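PDB 5UBU: putative acetamidase/formamidase from Yersinia enterocolitica subsp. palearctica serotype O:3, which probably hydrolyses carbon-nitrogen bonds, other than peptide bonds, in linear amides, and binds two sodium ions in this crystal. Local coordinates for residues B[38-43]-B[85-90]; B[61-66]-B[218-223]; B[65-70]-B[77-82]; B[154-159]-B[233-238]; B[185-190]-B[311-316]. All coordinates share one frame; numbering follows the deposited sequence.

Contact 1 of 5, residues B[38-43]-B[85-90]; sequences YTIGPY and NPQNGP
Y38 lays its phenol ring over P86. The CA of P86 sits under one ring face, 4.2 Å from the ring centroid and 23° off the normal, a CH-pi contact. The two side chains run side by side and point the same way. The Y38 OH thus ends 3.6 Å from P86 CB, and its hydrogen bond goes to E65. CG of Y38 stands opposite its own carbonyl carbon (chi1 -71°), which brings the far end of the ring to the proline. The segments join the short strand 39-40, paired with 182-183, to strand 87-93 of a larger mixed sheet, where it pairs with 48-50 and 214-222. Further along, I40 CD1 meets Q87 CG at 4.1 Å, and the two side chains cross obliquely. Q87 is bent at chi2 (-66°), which folds its amide back on its own segment. There NE2 donates to N85 O at 3.0 Å, from above that carbonyl plane. NE2 also bonds T172 OG1 on strand 169-175.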
# COMPACT_ATOMS: atom_id res chain seq x y z
N TYR B 38 -1.23 -24.18 -15.90
CA TYR B 38 -1.02 -23.35 -14.72
C TYR B 38 -0.31 -22.02 -15.07
O TYR B 38 0.07 -21.27 -14.17
CB TYR B 38 -0.28 -24.13 -13.63
CG TYR B 38 -1.16 -25.19 -13.02
CD1 TYR B 38 -1.98 -24.89 -11.93
CD2 TYR B 38 -1.19 -26.49 -13.53
CE1 TYR B 38 -2.80 -25.85 -11.36
CE2 TYR B 38 -2.01 -27.46 -12.96
CZ TYR B 38 -2.82 -27.13 -11.88
OH TYR B 38 -3.64 -28.06 -11.30
N THR B 39 -0.14 -21.77 -16.37
CA THR B 39 0.44 -20.52 -16.86
C THR B 39 -0.34 -20.14 -18.13
O THR B 39 -0.70 -21.00 -18.93
CB THR B 39 1.97 -20.58 -17.09
OG1 THR B 39 2.48 -19.26 -17.31
CG2 THR B 39 2.34 -21.49 -18.26
N ILE B 40 -0.62 -18.85 -18.27
CA ILE B 40 -1.41 -18.30 -19.38
C ILE B 40 -0.53 -17.44 -20.29
O ILE B 40 -0.11 -16.35 -19.91
CB ILE B 40 -2.58 -17.50 -18.80
CG1 ILE B 40 -3.49 -18.46 -18.04
CG2 ILE B 40 -3.34 -16.76 -19.90
CD1 ILE B 40 -4.49 -17.80 -17.11
N GLY B 41 -0.27 -17.95 -21.50
CA GLY B 41 0.57 -17.26 -22.46
C GLY B 41 0.44 -17.81 -23.88
O GLY B 41 -0.46 -18.60 -24.17
N PRO B 42 1.35 -17.40 -24.77
CA PRO B 42 1.34 -17.82 -26.17
C PRO B 42 2.13 -19.09 -26.50
O PRO B 42 2.24 -19.43 -27.68
CB PRO B 42 2.02 -16.61 -26.85
CG PRO B 42 3.03 -16.16 -25.85
CD PRO B 42 2.39 -16.38 -24.51
N TYR B 43 2.63 -19.81 -25.50
CA TYR B 43 3.45 -21.00 -25.76
C TYR B 43 2.70 -22.34 -25.66
O TYR B 43 3.23 -23.37 -26.07
CB TYR B 43 4.64 -20.97 -24.80
CG TYR B 43 5.33 -19.62 -24.81
CD1 TYR B 43 6.17 -19.26 -25.85
CD2 TYR B 43 5.11 -18.70 -23.79
CE1 TYR B 43 6.81 -18.02 -25.87
CE2 TYR B 43 5.74 -17.46 -23.80
CZ TYR B 43 6.59 -17.12 -24.84
OH TYR B 43 7.22 -15.90 -24.86
N ASN B 85 -5.81 -23.44 -9.78
CA ASN B 85 -6.60 -23.01 -10.93
C ASN B 85 -6.13 -23.61 -12.27
O ASN B 85 -5.65 -22.89 -13.15
CB ASN B 85 -6.63 -21.47 -11.02
CG ASN B 85 -7.08 -20.81 -9.73
OD1 ASN B 85 -7.72 -21.44 -8.88
ND2 ASN B 85 -6.76 -19.53 -9.58
N PRO B 86 -6.27 -24.94 -12.43
CA PRO B 86 -5.92 -25.56 -13.71
C PRO B 86 -6.80 -24.94 -14.80
O PRO B 86 -8.01 -24.86 -14.63
CB PRO B 86 -6.28 -27.03 -13.48
CG PRO B 86 -7.26 -27.01 -12.37
CD PRO B 86 -6.77 -25.93 -11.47
N GLN B 87 -6.18 -24.52 -15.90
CA GLN B 87 -6.90 -23.83 -16.98
C GLN B 87 -7.27 -24.63 -18.20
O GLN B 87 -6.48 -25.44 -18.68
CB GLN B 87 -6.04 -22.65 -17.48
CG GLN B 87 -5.76 -21.59 -16.43
CD GLN B 87 -7.02 -20.88 -15.99
OE1 GLN B 87 -7.76 -20.30 -16.81
NE2 GLN B 87 -7.26 -20.87 -14.68
N ASN B 88 -8.49 -24.39 -18.70
CA ASN B 88 -8.94 -24.95 -19.97
C ASN B 88 -8.44 -23.95 -21.00
O ASN B 88 -8.34 -22.75 -20.71
CB ASN B 88 -10.46 -25.07 -20.04
CG ASN B 88 -10.97 -26.34 -19.42
OD1 ASN B 88 -11.51 -26.33 -18.33
ND2 ASN B 88 -10.76 -27.45 -20.11
N GLY B 89 -8.11 -24.42 -22.19
CA GLY B 89 -7.60 -23.54 -23.25
C GLY B 89 -6.18 -23.92 -23.61
O GLY B 89 -5.64 -24.89 -23.06
N PRO B 90 -5.54 -23.16 -24.49
CA PRO B 90 -6.12 -21.98 -25.12
C PRO B 90 -7.09 -22.26 -26.27
O PRO B 90 -6.87 -23.18 -27.06
CB PRO B 90 -4.90 -21.25 -25.68
CG PRO B 90 -3.89 -22.30 -25.91
CD PRO B 90 -4.16 -23.40 -24.93

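Contact 2 of 5, residues B[61-66]-B[218-223]; sequences RDAFEG and IGDAHA. With NA (sodium ion), chain G; NA (sodium ion), chain H.
A63 CB touches D220 OD1 at 3.6 Å, where the loop 61-66 meets strand 214-222 at a two-sodium site. The loop holds a type I beta turn from D62 to E65. R61 comes first. Its carbonyl O is linked by one water to D220 N and by another to A221 N; the link to A221 starts with a weak bond at R61 O. Its guanidinium is engaged within the loop and beyond. NH2 forms a salt bridge in the guanidinium plane with E65 OE1, 3.0 Å, and NE pairs with E30. D62 braces the turn from within. Its OD1 accepts from G66 N at 2.9 Å, nearly straight at 174° but above the carboxylate plane, and more weakly from F64 N. A63 follows, and its N has a weak bond to a third water, which may donate to D220 OD1. Its methyl covers the flank of that carboxylate. D220 has CG anti to its backbone N (chi1 -175°), and its carboxylate spans both metals. H222 NE2 joins the first sodium ion at 2.3 Å, and E236 completes the protein ligands of that ion. N193 and D195 share the second. D220 OD1 lies 2.3 Å from the first sodium ion; D220 OD2 lies 2.2 Å from the second and a longer 2.9 Å from the first.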
# COMPACT_ATOMS: atom_id res chain seq x y z
N ARG B 61 -12.24 -27.99 -14.21
CA ARG B 61 -11.78 -28.69 -13.02
C ARG B 61 -11.69 -27.66 -11.89
O ARG B 61 -11.52 -26.47 -12.15
CB ARG B 61 -10.42 -29.35 -13.27
CG ARG B 61 -10.51 -30.58 -14.14
CD ARG B 61 -9.15 -31.25 -14.29
NE ARG B 61 -9.26 -32.52 -15.02
CZ ARG B 61 -8.24 -33.30 -15.37
NH1 ARG B 61 -8.47 -34.43 -16.03
NH2 ARG B 61 -6.99 -32.96 -15.08
N ASP B 62 -11.79 -28.13 -10.65
CA ASP B 62 -11.74 -27.22 -9.51
C ASP B 62 -10.33 -26.63 -9.36
O ASP B 62 -9.39 -27.07 -10.00
CB ASP B 62 -12.26 -27.88 -8.21
CG ASP B 62 -11.30 -28.95 -7.62
OD1 ASP B 62 -10.10 -28.96 -7.96
OD2 ASP B 62 -11.75 -29.75 -6.76
N ALA B 63 -10.21 -25.63 -8.50
CA ALA B 63 -8.94 -24.96 -8.25
C ALA B 63 -7.79 -25.86 -7.79
O ALA B 63 -6.62 -25.50 -7.97
CB ALA B 63 -9.13 -23.84 -7.25
N PHE B 64 -8.11 -27.01 -7.22
CA PHE B 64 -7.10 -27.95 -6.71
C PHE B 64 -6.86 -29.13 -7.64
O PHE B 64 -6.09 -30.03 -7.33
CB PHE B 64 -7.53 -28.45 -5.32
CG PHE B 64 -8.08 -27.37 -4.43
CD1 PHE B 64 -7.25 -26.36 -3.95
CD2 PHE B 64 -9.44 -27.34 -4.09
CE1 PHE B 64 -7.75 -25.35 -3.13
CE2 PHE B 64 -9.93 -26.33 -3.28
CZ PHE B 64 -9.09 -25.33 -2.81
N GLU B 65 -7.51 -29.09 -8.81
CA GLU B 65 -7.46 -30.15 -9.83
C GLU B 65 -7.79 -31.51 -9.20
O GLU B 65 -7.10 -32.51 -9.42
CB GLU B 65 -6.11 -30.15 -10.58
CG GLU B 65 -6.17 -30.89 -11.91
CD GLU B 65 -4.93 -30.77 -12.78
OE1 GLU B 65 -5.07 -30.96 -14.02
OE2 GLU B 65 -3.84 -30.46 -12.26
N GLY B 66 -8.85 -31.52 -8.39
CA GLY B 66 -9.33 -32.72 -7.70
C GLY B 66 -8.43 -33.33 -6.64
O GLY B 66 -8.71 -34.43 -6.15
N ILE B 218 -9.99 -20.41 -19.54
CA ILE B 218 -11.09 -20.35 -18.57
C ILE B 218 -10.88 -21.41 -17.49
O ILE B 218 -10.20 -22.41 -17.71
CB ILE B 218 -12.46 -20.49 -19.28
CG1 ILE B 218 -13.62 -20.22 -18.32
CG2 ILE B 218 -12.60 -21.87 -19.94
CD1 ILE B 218 -14.97 -20.22 -18.99
N GLY B 219 -11.43 -21.16 -16.31
CA GLY B 219 -11.32 -22.12 -15.20
C GLY B 219 -11.70 -21.55 -13.86
O GLY B 219 -12.22 -20.45 -13.78
N ASP B 220 -11.45 -22.33 -12.81
CA ASP B 220 -11.72 -21.91 -11.43
C ASP B 220 -13.16 -21.43 -11.21
O ASP B 220 -13.41 -20.27 -10.92
CB ASP B 220 -10.69 -20.84 -11.02
CG ASP B 220 -10.80 -20.42 -9.55
OD1 ASP B 220 -11.20 -21.21 -8.66
OD2 ASP B 220 -10.42 -19.26 -9.29
N ALA B 221 -14.11 -22.35 -11.38
CA ALA B 221 -15.51 -22.02 -11.17
C ALA B 221 -15.79 -21.94 -9.67
O ALA B 221 -15.23 -22.71 -8.88
CB ALA B 221 -16.39 -23.08 -11.81
N HIS B 222 -16.62 -20.97 -9.27
CA HIS B 222 -17.01 -20.80 -7.87
C HIS B 222 -18.52 -20.92 -7.75
O HIS B 222 -19.24 -20.36 -8.55
CB HIS B 222 -16.64 -19.43 -7.30
CG HIS B 222 -15.18 -19.15 -7.23
ND1 HIS B 222 -14.67 -17.89 -7.40
CD2 HIS B 222 -14.12 -19.97 -7.07
CE1 HIS B 222 -13.35 -17.94 -7.29
NE2 HIS B 222 -12.99 -19.19 -7.10
N ALA B 223 -18.98 -21.66 -6.74
CA ALA B 223 -20.42 -21.82 -6.51
C ALA B 223 -21.00 -20.56 -5.86
O ALA B 223 -22.19 -20.32 -5.92
CB ALA B 223 -20.69 -23.04 -5.64
NA NA G . -10.97 -20.25 -6.63
NA NA H . -9.46 -17.78 -7.95
O HOH W 1 -13.93 -25.43 -12.07
O HOH W 2 -9.48 -24.50 -12.44
O HOH W 3 -12.42 -24.08 -8.76
O HOH W 4 -8.00 -17.46 -5.45

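Contact 3 of 5, residues B[65-70]-B[77-82]; sequences EGAISS and QLLKMP
The loop that leads into helix 75-78 folds back on the end of that short helix, and the contact closes this short loop-helix segment with apolar side chains. L78 is the last helical residue. Its CD1 rests against the carbonyl O of A67 at 3.5 Å and lies 4.4 Å from I68 CG1. L79, the first residue to leave helical geometry, meets I68 next. CD1 of I68 and CD1 of L79 touch end to end at 4.1 Å, with the two side chains crossing at about a right angle. The I68 chain is extended (chi2 180°), and this carries its CD1 to L79. The A67 methyl approaches the other branch of L79, CB to CD2, at 4.4 Å. I68 is buried, whereas L78 lies at the surface, so the contact grades from inside to solvent. D73, between the segments, holds the loop through S69 N and also touches both I68 and L78. L79 packs on F64 of the turn after strand 55-59, and P82 leads on past L185 toward strand 87-93.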
# COMPACT_ATOMS: atom_id res chain seq x y z
N GLU B 65 -7.51 -29.09 -8.81
CA GLU B 65 -7.46 -30.15 -9.83
C GLU B 65 -7.79 -31.51 -9.20
O GLU B 65 -7.10 -32.51 -9.42
CB GLU B 65 -6.11 -30.15 -10.58
CG GLU B 65 -6.17 -30.89 -11.91
CD GLU B 65 -4.93 -30.77 -12.78
OE1 GLU B 65 -5.07 -30.96 -14.02
OE2 GLU B 65 -3.84 -30.46 -12.26
N GLY B 66 -8.85 -31.52 -8.39
CA GLY B 66 -9.33 -32.72 -7.70
C GLY B 66 -8.43 -33.33 -6.64
O GLY B 66 -8.71 -34.43 -6.15
N ALA B 67 -7.36 -32.62 -6.25
CA ALA B 67 -6.42 -33.14 -5.26
C ALA B 67 -7.00 -33.27 -3.86
O ALA B 67 -6.50 -34.05 -3.05
CB ALA B 67 -5.17 -32.28 -5.21
N ILE B 68 -8.05 -32.50 -3.57
CA ILE B 68 -8.70 -32.52 -2.26
C ILE B 68 -10.09 -33.15 -2.37
O ILE B 68 -10.91 -32.72 -3.18
CB ILE B 68 -8.77 -31.10 -1.66
CG1 ILE B 68 -7.35 -30.56 -1.45
CG2 ILE B 68 -9.50 -31.10 -0.32
CD1 ILE B 68 -7.29 -29.17 -0.87
N SER B 69 -10.34 -34.16 -1.55
CA SER B 69 -11.62 -34.89 -1.57
C SER B 69 -12.11 -35.31 -0.18
O SER B 69 -13.05 -36.10 -0.06
CB SER B 69 -11.47 -36.11 -2.48
OG SER B 69 -10.38 -36.93 -2.08
N SER B 70 -11.47 -34.79 0.87
CA SER B 70 -11.84 -35.11 2.24
C SER B 70 -11.53 -33.95 3.18
O SER B 70 -10.52 -33.27 3.02
CB SER B 70 -11.06 -36.33 2.72
OG SER B 70 -11.27 -36.56 4.10
N GLN B 77 0.34 -30.42 2.34
CA GLN B 77 0.93 -31.67 1.85
C GLN B 77 0.44 -32.08 0.46
O GLN B 77 1.11 -32.84 -0.23
CB GLN B 77 0.66 -32.80 2.85
CG GLN B 77 1.30 -32.57 4.21
CD GLN B 77 0.95 -33.65 5.23
OE1 GLN B 77 0.19 -34.59 4.94
NE2 GLN B 77 1.49 -33.51 6.43
N LEU B 78 -0.73 -31.57 0.05
CA LEU B 78 -1.30 -31.90 -1.26
C LEU B 78 -1.19 -30.80 -2.33
O LEU B 78 -1.38 -31.07 -3.51
CB LEU B 78 -2.78 -32.29 -1.10
CG LEU B 78 -3.09 -33.47 -0.17
CD1 LEU B 78 -4.60 -33.66 -0.09
CD2 LEU B 78 -2.41 -34.75 -0.64
N LEU B 79 -0.89 -29.57 -1.92
CA LEU B 79 -0.78 -28.44 -2.85
C LEU B 79 0.58 -27.77 -2.78
O LEU B 79 1.25 -27.78 -1.74
CB LEU B 79 -1.84 -27.39 -2.51
CG LEU B 79 -3.29 -27.86 -2.46
CD1 LEU B 79 -4.17 -26.73 -1.92
CD2 LEU B 79 -3.78 -28.34 -3.81
N LYS B 80 0.99 -27.18 -3.90
CA LYS B 80 2.25 -26.44 -4.02
C LYS B 80 1.88 -25.09 -4.63
O LYS B 80 1.50 -25.03 -5.80
CB LYS B 80 3.23 -27.20 -4.92
CG LYS B 80 4.70 -26.79 -4.79
CD LYS B 80 5.61 -27.65 -5.66
CE LYS B 80 5.67 -29.10 -5.20
NZ LYS B 80 6.61 -29.90 -6.02
N MSE B 81 1.94 -24.02 -3.85
CA MSE B 81 1.61 -22.69 -4.37
C MSE B 81 2.71 -22.27 -5.33
O MSE B 81 3.86 -22.62 -5.12
CB MSE B 81 1.47 -21.65 -3.25
CG MSE B 81 0.36 -21.94 -2.25
SE MSE B 81 -1.44 -21.82 -3.08
CE MSE B 81 -1.70 -23.76 -3.07
N PRO B 82 2.40 -21.51 -6.39
CA PRO B 82 1.05 -21.01 -6.72
C PRO B 82 0.27 -21.90 -7.71
O PRO B 82 -0.60 -21.39 -8.41
CB PRO B 82 1.37 -19.67 -7.37
CG PRO B 82 2.66 -19.93 -8.11
CD PRO B 82 3.40 -21.02 -7.35

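Contact 4 of 5, residues B[154-159]-B[233-238]; sequences EKVYWS and TAVEFA. With NA (sodium ion), chain G.
Apolar contact alone joins the two segments, and V235 is at its centre. One methyl, CG2, does the touching. It meets V156 CG1 at 4.3 Å and W158 CZ3 at 4.1 Å. The methyl comes to the indole at its edge, near the ring plane, so the ring faces play no part in this touch. The W158 indole swings opposite the backbone N (chi1 -175°), which sends the six-membered ring toward V235. Polar bonds lie around these groups. W158 NE1 hydrogen-bonds D298 of the third subunit, and its ring forms a cation-pi pair with R147. Within 233-238, A234 N donates to E236 OE1 at 3.1 Å, from above the carboxylate plane. Metal bonding forms the last group. A kink about the CB-CG bond (chi2 -63°) brings the carboxylate of E236 to the sodium ion it shares with D220 and H222. Both oxygens grip it, OE1 and OE2 each at 2.2 Å. V235 points to the strand while its neighbour E236 turns to the metal. The contact thus joins strand 155-157 of the four-stranded antiparallel sheet to the segment that supplies a bidentate carboxylate to the sodium site, beside a subunit interface.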
# COMPACT_ATOMS: atom_id res chain seq x y z
N GLU B 154 -29.37 -25.03 -7.24
CA GLU B 154 -30.19 -24.11 -6.48
C GLU B 154 -29.52 -23.58 -5.21
O GLU B 154 -29.63 -22.39 -4.89
CB GLU B 154 -31.49 -24.84 -6.13
CG GLU B 154 -32.63 -23.96 -5.62
CD GLU B 154 -33.97 -24.69 -5.56
OE1 GLU B 154 -34.07 -25.85 -6.05
OE2 GLU B 154 -34.93 -24.09 -5.02
N LYS B 155 -28.81 -24.44 -4.47
CA LYS B 155 -28.21 -24.06 -3.18
C LYS B 155 -26.85 -24.69 -2.86
O LYS B 155 -26.47 -25.71 -3.42
CB LYS B 155 -29.19 -24.43 -2.06
CG LYS B 155 -30.54 -23.71 -2.17
CD LYS B 155 -31.58 -24.06 -1.15
CE LYS B 155 -32.81 -23.19 -1.43
NZ LYS B 155 -33.99 -23.45 -0.55
N VAL B 156 -26.13 -24.05 -1.93
CA VAL B 156 -24.82 -24.49 -1.44
C VAL B 156 -25.04 -24.82 0.04
O VAL B 156 -25.30 -23.93 0.85
CB VAL B 156 -23.75 -23.40 -1.60
CG1 VAL B 156 -22.41 -23.87 -1.05
CG2 VAL B 156 -23.63 -22.98 -3.06
N TYR B 157 -24.94 -26.10 0.38
CA TYR B 157 -25.21 -26.57 1.75
C TYR B 157 -24.02 -26.43 2.69
O TYR B 157 -23.44 -27.43 3.13
CB TYR B 157 -25.72 -28.02 1.69
CG TYR B 157 -26.94 -28.13 0.81
CD1 TYR B 157 -28.21 -27.81 1.29
CD2 TYR B 157 -26.83 -28.53 -0.52
CE1 TYR B 157 -29.33 -27.90 0.48
CE2 TYR B 157 -27.95 -28.63 -1.34
CZ TYR B 157 -29.20 -28.31 -0.83
OH TYR B 157 -30.30 -28.40 -1.63
N TRP B 158 -23.70 -25.18 3.02
CA TRP B 158 -22.57 -24.85 3.88
C TRP B 158 -22.60 -25.55 5.24
O TRP B 158 -21.59 -26.09 5.68
CB TRP B 158 -22.48 -23.33 4.10
CG TRP B 158 -21.27 -22.93 4.87
CD1 TRP B 158 -21.18 -22.72 6.21
CD2 TRP B 158 -19.96 -22.74 4.34
NE1 TRP B 158 -19.89 -22.39 6.55
CE2 TRP B 158 -19.12 -22.39 5.41
CE3 TRP B 158 -19.42 -22.83 3.05
CZ2 TRP B 158 -17.77 -22.13 5.24
CZ3 TRP B 158 -18.07 -22.56 2.88
CH2 TRP B 158 -17.26 -22.22 3.97
N SER B 159 -23.77 -25.52 5.89
CA SER B 159 -23.94 -26.16 7.20
C SER B 159 -25.42 -26.21 7.59
O SER B 159 -26.27 -25.70 6.87
CB SER B 159 -23.17 -25.37 8.27
OG SER B 159 -23.65 -24.04 8.39
N THR B 233 -9.98 -18.80 -0.50
CA THR B 233 -10.78 -19.58 -1.45
C THR B 233 -12.27 -19.37 -1.27
O THR B 233 -12.75 -19.04 -0.20
CB THR B 233 -10.53 -21.11 -1.29
OG1 THR B 233 -11.10 -21.58 -0.06
CG2 THR B 233 -9.05 -21.45 -1.33
N ALA B 234 -13.00 -19.58 -2.36
CA ALA B 234 -14.44 -19.49 -2.38
C ALA B 234 -14.89 -20.95 -2.29
O ALA B 234 -14.17 -21.77 -1.72
CB ALA B 234 -14.90 -18.86 -3.68
N VAL B 235 -16.08 -21.26 -2.80
CA VAL B 235 -16.53 -22.66 -2.83
C VAL B 235 -16.10 -23.12 -4.23
O VAL B 235 -16.79 -22.91 -5.21
CB VAL B 235 -18.04 -22.83 -2.58
CG1 VAL B 235 -18.48 -24.26 -2.84
CG2 VAL B 235 -18.39 -22.41 -1.16
N GLU B 236 -14.92 -23.73 -4.28
CA GLU B 236 -14.31 -24.22 -5.52
C GLU B 236 -14.99 -25.49 -6.00
O GLU B 236 -15.17 -26.44 -5.22
CB GLU B 236 -12.84 -24.55 -5.27
CG GLU B 236 -12.03 -23.48 -4.55
CD GLU B 236 -11.90 -22.18 -5.32
OE1 GLU B 236 -11.59 -21.15 -4.68
OE2 GLU B 236 -12.12 -22.18 -6.55
N PHE B 237 -15.35 -25.56 -7.29
CA PHE B 237 -16.00 -26.76 -7.82
C PHE B 237 -15.75 -26.98 -9.32
O PHE B 237 -15.33 -26.08 -10.03
CB PHE B 237 -17.52 -26.76 -7.51
CG PHE B 237 -18.35 -25.89 -8.42
CD1 PHE B 237 -18.16 -24.53 -8.50
CD2 PHE B 237 -19.40 -26.44 -9.16
CE1 PHE B 237 -18.95 -23.74 -9.34
CE2 PHE B 237 -20.20 -25.64 -9.98
CZ PHE B 237 -19.97 -24.29 -10.06
N ALA B 238 -15.96 -28.22 -9.74
CA ALA B 238 -15.83 -28.64 -11.12
C ALA B 238 -17.18 -28.31 -11.76
O ALA B 238 -18.22 -28.63 -11.18
CB ALA B 238 -15.53 -30.12 -11.20
NA NA G . -10.97 -20.25 -6.63

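Contact 5 of 5, residues B[185-190]-B[311-316]; sequences LTPDNH and LGNMVD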
# COMPACT_ATOMS: atom_id res chain seq x y z
N LEU B 185 -2.69 -18.05 -11.09
CA LEU B 185 -3.13 -17.51 -9.81
C LEU B 185 -3.18 -15.98 -9.85
O LEU B 185 -3.79 -15.36 -8.98
CB LEU B 185 -2.17 -17.94 -8.71
CG LEU B 185 -2.65 -17.74 -7.26
CD1 LEU B 185 -3.81 -18.67 -6.97
CD2 LEU B 185 -1.53 -18.00 -6.26
N THR B 186 -2.58 -15.37 -10.88
CA THR B 186 -2.51 -13.92 -10.99
C THR B 186 -3.45 -13.23 -12.01
O THR B 186 -3.56 -13.69 -13.15
CB THR B 186 -1.06 -13.52 -11.40
OG1 THR B 186 -0.12 -14.02 -10.44
CG2 THR B 186 -0.90 -12.01 -11.49
N PRO B 187 -4.15 -12.16 -11.59
CA PRO B 187 -4.97 -11.36 -12.50
C PRO B 187 -4.12 -10.18 -12.96
O PRO B 187 -3.25 -9.72 -12.21
CB PRO B 187 -6.10 -10.86 -11.63
CG PRO B 187 -5.49 -10.75 -10.28
CD PRO B 187 -4.44 -11.82 -10.18
N ASP B 188 -4.36 -9.68 -14.17
CA ASP B 188 -3.57 -8.55 -14.68
C ASP B 188 -4.38 -7.88 -15.81
O ASP B 188 -5.61 -7.97 -15.81
CB ASP B 188 -2.20 -9.09 -15.14
CG ASP B 188 -1.11 -8.05 -15.10
OD1 ASP B 188 -1.34 -6.88 -15.50
OD2 ASP B 188 0.01 -8.44 -14.68
N ASN B 189 -3.71 -7.21 -16.74
CA ASN B 189 -4.43 -6.54 -17.85
C ASN B 189 -4.96 -7.49 -18.94
O ASN B 189 -5.55 -7.03 -19.92
CB ASN B 189 -3.57 -5.42 -18.46
CG ASN B 189 -2.26 -5.90 -19.06
OD1 ASN B 189 -2.12 -7.05 -19.48
ND2 ASN B 189 -1.30 -5.01 -19.12
N HIS B 190 -4.73 -8.78 -18.75
CA HIS B 190 -5.17 -9.81 -19.69
C HIS B 190 -6.36 -10.59 -19.13
O HIS B 190 -6.88 -11.49 -19.79
CB HIS B 190 -4.02 -10.80 -19.91
CG HIS B 190 -3.75 -11.69 -18.74
ND1 HIS B 190 -3.36 -11.21 -17.51
CD2 HIS B 190 -3.79 -13.04 -18.62
CE1 HIS B 190 -3.20 -12.22 -16.67
NE2 HIS B 190 -3.45 -13.34 -17.32
N LEU B 311 -15.22 -5.19 -4.67
CA LEU B 311 -13.95 -5.76 -4.31
C LEU B 311 -14.03 -7.23 -4.75
O LEU B 311 -14.86 -7.99 -4.25
CB LEU B 311 -13.70 -5.65 -2.81
CG LEU B 311 -12.42 -6.33 -2.30
CD1 LEU B 311 -11.21 -5.77 -3.02
CD2 LEU B 311 -12.26 -6.20 -0.80
N GLY B 312 -13.21 -7.60 -5.72
CA GLY B 312 -13.16 -8.96 -6.23
C GLY B 312 -12.40 -9.83 -5.27
O GLY B 312 -12.99 -10.47 -4.40
N ASN B 313 -11.07 -9.85 -5.41
CA ASN B 313 -10.23 -10.65 -4.53
C ASN B 313 -9.27 -9.74 -3.83
O ASN B 313 -8.95 -8.67 -4.32
CB ASN B 313 -9.47 -11.73 -5.33
CG ASN B 313 -8.17 -11.21 -5.95
OD1 ASN B 313 -7.18 -11.00 -5.25
ND2 ASN B 313 -8.14 -11.12 -7.28
N MSE B 314 -8.82 -10.15 -2.66
CA MSE B 314 -7.82 -9.36 -1.94
C MSE B 314 -6.87 -10.38 -1.34
O MSE B 314 -6.30 -10.17 -0.29
CB MSE B 314 -8.51 -8.30 -1.09
CG MSE B 314 -8.83 -8.54 0.38
SE MSE B 314 -8.13 -6.99 1.37
CE MSE B 314 -6.92 -8.02 2.53
N VAL B 315 -6.66 -11.47 -2.08
CA VAL B 315 -5.80 -12.57 -1.65
C VAL B 315 -4.75 -13.01 -2.68
O VAL B 315 -3.67 -13.47 -2.32
CB VAL B 315 -6.66 -13.80 -1.25
CG1 VAL B 315 -7.65 -13.42 -0.15
CG2 VAL B 315 -7.43 -14.38 -2.43
N ASP B 316 -5.07 -12.87 -3.96
CA ASP B 316 -4.17 -13.30 -5.03
C ASP B 316 -2.95 -12.36 -5.18
O ASP B 316 -2.96 -11.27 -4.61
CB ASP B 316 -5.00 -13.39 -6.32
CG ASP B 316 -6.18 -14.38 -6.20
OD1 ASP B 316 -5.99 -15.49 -5.63
OD2 ASP B 316 -7.28 -14.06 -6.69
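L185 lies across D316, its CD1 4.1 Å from D316 OD1. The backbone takes part: L185 O comes within 3.5 Å of D316 CB. That carbonyl also accepts a hydrogen bond from N193 ND2. P187 follows on the weakly bonded strand 187-188 and overlaps N313, with its CG 4.0 Å from N313 ND2. The P187 ring also reaches D316, CD to CB at 4.2 Å. N313 lies on strand 308-313 at a classic beta bulge, where G312 and N313 both face T320. CG of N313 sits between its backbone N and carbonyl carbon (chi1 85°), which curls the amide over the next residues. OD1 accepts from V315 N at 3.2 Å, in the carbonyl plane and on a lone pair, making an Asx turn. It also accepts from D316 N at 3.1 Å, but from above that plane. ND2 bonds M194 O, so both amide ends are held. L185 and P187 thus pack carbon on this fixed amide and on D316, whose side chain lies about 4 Å from a sodium ion.

Contacts 1, 2, 4 and 5 are buried, while contact 3 is partly open to solvent and lies farthest from the centre of the chain. Contacts 1 and 2 meet in one sheet, where strands 87-93 and 214-222 are neighbours. Contact 3 starts from the same loop as contact 2. Contacts 2 and 4 share one sodium ion through D220, H222 and E236. Contact 1 combines a CH-pi touch with aliphatic packing. Contact 2 is bridged by waters beside metal ligands on 218-223, whereas contacts 3 and 4 join their segments by aliphatic or aromatic carbon. Contact 5 sets carbon against polar side chains. It touches contact 1 through I40 and H190, and contact 3 through P82 and L185. Contacts 4 and 5 both reach the third subunit, contact 1 the second.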